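Local coordinates for MIF (Toxoplasma gondii, PDB 4DH4), which belongs to the macrophage migration inhibitory factor family, whose small alpha/beta subunits assemble into trimers built around continuous beta-sheets, at residues Pro1-Pro13 with Tyr37-Arg49. Residues are numbered along the deposited sequence; the frame is centred on the assembly and turned at random.
Sequences PKCMIFCPVAATP and YVMVGYSQTGQMR. With SO4 (sulfate ion), chain B.
Tyr42 lays its ring along the face of the sheet that carries Ile5 and Cys7, and its OH donates to Val9 O over 2.8 Å, with the acceptor in the ring plane at the edge. Tyr42 CG lies anti to the backbone N (chi1 -175°), which swings the ring over the neighbouring strand: Tyr42 CD2 meets Ile5 CG2 at 3.7 Å, Cys7 CB sits 3.3 Å from Tyr42 OH, and Ala11 CB touches CE1. Strands 2-7 and 39-44 run parallel, and seven hydrogen bonds join the backbones of the strands and their flanking residues, from Met39 N to Pro1 O through Thr45 N to Cys7 O. On the other face Ser43 CB packs on Phe6 CD2. Beyond Tyr42, extended Gln44 reaches Pro8 O by a weak bond from NE2, and a water accepts from NE2 while donating to Pro8 O and Thr45 O. Helices 13-31 and 70-88 cover the Tyr42 side, through Gln16 and Leu88; Met39, Val40 and Gly41 pair with a strand of the second subunit, so that the sheet continues across the interface. The bond to Val9 O thus satisfies a buried hydroxyl and fixes the ring against the loop after strand 2-7.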
loop_
_atom_site.group_PDB
_atom_site.type_symbol
_atom_site.label_atom_id
_atom_site.label_comp_id
_atom_site.label_asym_id
_atom_site.label_seq_id
_atom_site.Cartn_x
_atom_site.Cartn_y
_atom_site.Cartn_z
ATOM N N PRO A 1 -13.932 7.314 0.841
ATOM C CA PRO A 1 -13.308 6.071 1.300
ATOM C C PRO A 1 -12.461 5.455 0.198
ATOM O O PRO A 1 -12.602 5.816 -0.970
ATOM C CB PRO A 1 -14.506 5.163 1.612
ATOM C CG PRO A 1 -15.612 6.095 1.927
ATOM C CD PRO A 1 -15.379 7.352 1.118
ATOM N N LYS A 2 -11.586 4.530 0.575
ATOM C CA LYS A 2 -10.707 3.874 -0.380
ATOM C C LYS A 2 -10.651 2.379 -0.056
ATOM O O LYS A 2 -10.631 1.987 1.116
ATOM C CB LYS A 2 -9.330 4.530 -0.299
ATOM C CG LYS A 2 -8.317 4.096 -1.312
ATOM C CD LYS A 2 -7.104 5.022 -1.271
ATOM C CE LYS A 2 -6.406 5.008 0.104
ATOM N NZ LYS A 2 -4.929 5.141 -0.055
ATOM N N CYS A 3 -10.681 1.550 -1.092
ATOM C CA CYS A 3 -10.535 0.109 -0.927
ATOM C C CYS A 3 -9.629 -0.437 -2.025
ATOM O O CYS A 3 -9.958 -0.343 -3.211
ATOM C CB CYS A 3 -11.898 -0.587 -0.962
ATOM S SG CYS A 3 -11.798 -2.400 -1.049
ATOM N N MET A 4 -8.494 -0.998 -1.621
ATOM C CA MET A 4 -7.528 -1.548 -2.566
ATOM C C MET A 4 -7.262 -3.015 -2.281
ATOM O O MET A 4 -6.868 -3.379 -1.171
ATOM C CB MET A 4 -6.224 -0.753 -2.530
ATOM C CG MET A 4 -6.370 0.679 -3.021
ATOM S SD MET A 4 -6.851 0.807 -4.754
ATOM C CE MET A 4 -5.538 -0.135 -5.541
ATOM N N ILE A 5 -7.480 -3.838 -3.303
ATOM C CA ILE A 5 -7.357 -5.297 -3.211
ATOM C C ILE A 5 -6.053 -5.751 -3.875
ATOM O O ILE A 5 -5.805 -5.447 -5.046
ATOM C CB ILE A 5 -8.561 -5.976 -3.926
ATOM C CG1 ILE A 5 -9.885 -5.548 -3.277
ATOM C CG2 ILE A 5 -8.402 -7.513 -3.965
ATOM C CD1 ILE A 5 -11.120 -5.851 -4.114
ATOM N N PHE A 6 -5.225 -6.468 -3.116
ATOM C CA PHE A 6 -3.957 -6.993 -3.601
ATOM C C PHE A 6 -4.040 -8.514 -3.620
ATOM O O PHE A 6 -4.320 -9.138 -2.597
ATOM C CB PHE A 6 -2.805 -6.583 -2.684
ATOM C CG PHE A 6 -2.545 -5.105 -2.640
ATOM C CD1 PHE A 6 -3.232 -4.289 -1.742
ATOM C CD2 PHE A 6 -1.591 -4.530 -3.478
ATOM C CE1 PHE A 6 -2.984 -2.920 -1.693
ATOM C CE2 PHE A 6 -1.330 -3.158 -3.441
ATOM C CZ PHE A 6 -2.029 -2.351 -2.548
ATOM N N CYS A 7 -3.782 -9.105 -4.783
ATOM C CA CYS A 7 -3.963 -10.546 -4.951
ATOM C C CYS A 7 -3.105 -11.050 -6.117
ATOM O O CYS A 7 -2.946 -10.338 -7.104
ATOM C CB CYS A 7 -5.447 -10.830 -5.194
ATOM S SG CYS A 7 -5.888 -12.558 -5.340
ATOM N N PRO A 8 -2.512 -12.253 -5.987
ATOM C CA PRO A 8 -1.710 -12.793 -7.097
ATOM C C PRO A 8 -2.529 -13.270 -8.307
ATOM O O PRO A 8 -1.959 -13.463 -9.389
ATOM C CB PRO A 8 -0.939 -13.958 -6.462
ATOM C CG PRO A 8 -1.662 -14.307 -5.225
ATOM C CD PRO A 8 -2.491 -13.128 -4.798
ATOM N N VAL A 9 -3.840 -13.438 -8.132
ATOM C CA VAL A 9 -4.714 -13.961 -9.199
ATOM C C VAL A 9 -4.701 -13.060 -10.441
ATOM O O VAL A 9 -4.883 -11.843 -10.347
ATOM C CB VAL A 9 -6.167 -14.209 -8.697
ATOM C CG1 VAL A 9 -7.122 -14.487 -9.857
ATOM C CG2 VAL A 9 -6.210 -15.361 -7.689
ATOM N N ALA A 10 -4.463 -13.668 -11.603
ATOM C CA ALA A 10 -4.452 -12.943 -12.865
ATOM C C ALA A 10 -5.884 -12.709 -13.345
ATOM O O ALA A 10 -6.359 -13.364 -14.280
ATOM C CB ALA A 10 -3.632 -13.702 -13.914
ATOM N N ALA A 11 -6.575 -11.781 -12.687
ATOM C CA ALA A 11 -7.971 -11.494 -12.993
ATOM C C ALA A 11 -8.106 -10.759 -14.314
ATOM O O ALA A 11 -7.358 -9.818 -14.598
ATOM C CB ALA A 11 -8.610 -10.688 -11.872
ATOM N N THR A 12 -9.054 -11.215 -15.127
ATOM C CA THR A 12 -9.407 -10.536 -16.362
ATOM C C THR A 12 -10.093 -9.233 -15.988
ATOM O O THR A 12 -10.784 -9.180 -14.968
ATOM C CB THR A 12 -10.358 -11.393 -17.242
ATOM O OG1 THR A 12 -11.551 -11.721 -16.512
ATOM C CG2 THR A 12 -9.669 -12.675 -17.677
ATOM N N PRO A 13 -9.893 -8.170 -16.788
ATOM C CA PRO A 13 -10.536 -6.897 -16.485
ATOM C C PRO A 13 -12.044 -7.014 -16.215
ATOM O O PRO A 13 -12.597 -6.179 -15.502
ATOM C CB PRO A 13 -10.260 -6.068 -17.742
ATOM C CG PRO A 13 -8.965 -6.596 -18.241
ATOM C CD PRO A 13 -9.048 -8.075 -17.995
ATOM N N TYR A 37 -17.662 9.414 -3.591
ATOM C CA TYR A 37 -16.442 9.591 -2.807
ATOM C C TYR A 37 -15.657 8.288 -2.627
ATOM O O TYR A 37 -14.580 8.284 -2.031
ATOM C CB TYR A 37 -16.781 10.198 -1.443
ATOM C CG TYR A 37 -17.274 11.622 -1.535
ATOM C CD1 TYR A 37 -16.374 12.684 -1.621
ATOM C CD2 TYR A 37 -18.638 11.907 -1.547
ATOM C CE1 TYR A 37 -16.820 13.999 -1.716
ATOM C CE2 TYR A 37 -19.098 13.217 -1.637
ATOM C CZ TYR A 37 -18.184 14.257 -1.726
ATOM O OH TYR A 37 -18.626 15.558 -1.816
ATOM N N VAL A 38 -16.193 7.193 -3.156
ATOM C CA VAL A 38 -15.575 5.875 -2.981
ATOM C C VAL A 38 -14.621 5.542 -4.132
ATOM O O VAL A 38 -15.017 5.562 -5.293
ATOM C CB VAL A 38 -16.639 4.766 -2.796
ATOM C CG1 VAL A 38 -15.982 3.391 -2.695
ATOM C CG2 VAL A 38 -17.484 5.049 -1.544
ATOM N N MET A 39 -13.366 5.254 -3.787
ATOM C CA MET A 39 -12.360 4.812 -4.751
ATOM C C MET A 39 -12.007 3.353 -4.477
ATOM O O MET A 39 -11.774 2.969 -3.327
ATOM C CB MET A 39 -11.111 5.698 -4.666
ATOM C CG MET A 39 -10.014 5.362 -5.693
ATOM S SD MET A 39 -8.631 6.536 -5.734
ATOM C CE MET A 39 -9.418 7.993 -6.447
ATOM N N VAL A 40 -11.981 2.544 -5.534
ATOM C CA VAL A 40 -11.673 1.121 -5.418
ATOM C C VAL A 40 -10.673 0.693 -6.505
ATOM O O VAL A 40 -10.677 1.235 -7.619
ATOM C CB VAL A 40 -12.956 0.224 -5.474
ATOM C CG1 VAL A 40 -13.819 0.391 -4.218
ATOM C CG2 VAL A 40 -13.792 0.511 -6.733
ATOM N N GLY A 41 -9.809 -0.261 -6.182
ATOM C CA GLY A 41 -8.878 -0.771 -7.180
ATOM C C GLY A 41 -8.437 -2.198 -6.946
ATOM O O GLY A 41 -8.594 -2.743 -5.849
ATOM N N TYR A 42 -7.901 -2.798 -8.004
ATOM C CA TYR A 42 -7.322 -4.132 -7.944
ATOM C C TYR A 42 -5.875 -4.058 -8.389
ATOM O O TYR A 42 -5.546 -3.410 -9.379
ATOM C CB TYR A 42 -8.099 -5.117 -8.827
ATOM C CG TYR A 42 -7.627 -6.554 -8.711
ATOM C CD1 TYR A 42 -6.725 -7.093 -9.632
ATOM C CD2 TYR A 42 -8.083 -7.373 -7.685
ATOM C CE1 TYR A 42 -6.291 -8.417 -9.527
ATOM C CE2 TYR A 42 -7.665 -8.702 -7.576
ATOM C CZ TYR A 42 -6.766 -9.216 -8.496
ATOM O OH TYR A 42 -6.348 -10.528 -8.390
ATOM N N SER A 43 -5.008 -4.729 -7.651
ATOM C CA SER A 43 -3.610 -4.781 -8.023
ATOM C C SER A 43 -3.145 -6.227 -7.992
ATOM O O SER A 43 -3.165 -6.864 -6.934
ATOM C CB SER A 43 -2.774 -3.887 -7.092
ATOM O OG SER A 43 -1.386 -4.041 -7.351
ATOM N N GLN A 44 -2.764 -6.757 -9.159
ATOM C CA GLN A 44 -2.183 -8.098 -9.226
ATOM C C GLN A 44 -0.757 -8.029 -8.693
ATOM O O GLN A 44 0.106 -7.355 -9.270
ATOM C CB GLN A 44 -2.213 -8.687 -10.655
ATOM C CG GLN A 44 -1.867 -10.195 -10.701
ATOM C CD GLN A 44 -1.604 -10.754 -12.100
ATOM O OE1 GLN A 44 -2.055 -10.212 -13.110
ATOM N NE2 GLN A 44 -0.888 -11.870 -12.151
ATOM N N THR A 45 -0.524 -8.714 -7.579
ATOM C CA THR A 45 0.802 -8.793 -6.999
ATOM C C THR A 45 1.614 -9.849 -7.747
ATOM O O THR A 45 1.092 -10.542 -8.632
ATOM C CB THR A 45 0.734 -9.167 -5.493
ATOM O OG1 THR A 45 0.136 -10.462 -5.343
ATOM C CG2 THR A 45 -0.085 -8.139 -4.716
ATOM N N GLY A 46 2.893 -9.957 -7.401
ATOM C CA GLY A 46 3.644 -11.175 -7.672
ATOM C C GLY A 46 3.160 -12.223 -6.682
ATOM O O GLY A 46 1.991 -12.225 -6.280
ATOM N N GLN A 47 4.057 -13.103 -6.268
ATOM C CA GLN A 47 3.706 -14.180 -5.356
ATOM C C GLN A 47 3.229 -13.652 -4.010
ATOM O O GLN A 47 3.699 -12.615 -3.535
ATOM C CB GLN A 47 4.899 -15.104 -5.130
ATOM C CG GLN A 47 5.453 -15.730 -6.393
ATOM C CD GLN A 47 6.237 -16.998 -6.111
ATOM O OE1 GLN A 47 6.440 -17.383 -4.955
ATOM N NE2 GLN A 47 6.672 -17.662 -7.169
ATOM N N MET A 48 2.293 -14.382 -3.416
ATOM C CA MET A 48 1.846 -14.123 -2.054
ATOM C C MET A 48 1.746 -15.439 -1.294
ATOM O O MET A 48 1.347 -16.468 -1.860
ATOM C CB MET A 48 0.503 -13.382 -2.051
ATOM C CG MET A 48 0.623 -11.862 -2.250
ATOM S SD MET A 48 -0.953 -10.961 -2.133
ATOM C CE MET A 48 -1.569 -11.552 -0.569
ATOM N N ARG A 49 2.142 -15.409 -0.027
ATOM C CA ARG A 49 2.018 -16.564 0.855
ATOM C C ARG A 49 1.231 -16.184 2.101
ATOM O O ARG A 49 1.286 -15.037 2.554
ATOM C CB ARG A 49 3.396 -17.093 1.259
ATOM C CG ARG A 49 4.201 -17.680 0.094
ATOM C CD ARG A 49 5.645 -17.939 0.484
ATOM N NE ARG A 49 5.772 -18.946 1.535
ATOM C CZ ARG A 49 5.727 -20.261 1.332
ATOM N NH1 ARG A 49 5.856 -21.087 2.357
ATOM N NH2 ARG A 49 5.553 -20.754 0.107
HETATM S S SO4 B . -3.944 5.189 3.852
HETATM O O1 SO4 B . -4.982 6.115 3.398
HETATM O O2 SO4 B . -3.482 4.433 2.697
HETATM O O3 SO4 B . -2.873 5.971 4.438
HETATM O O4 SO4 B . -4.547 4.289 4.836
HETATM O O HOH W 1 0.744 -12.988 -9.747
HETATM O O HOH W 2 -4.957 -9.028 -13.255
#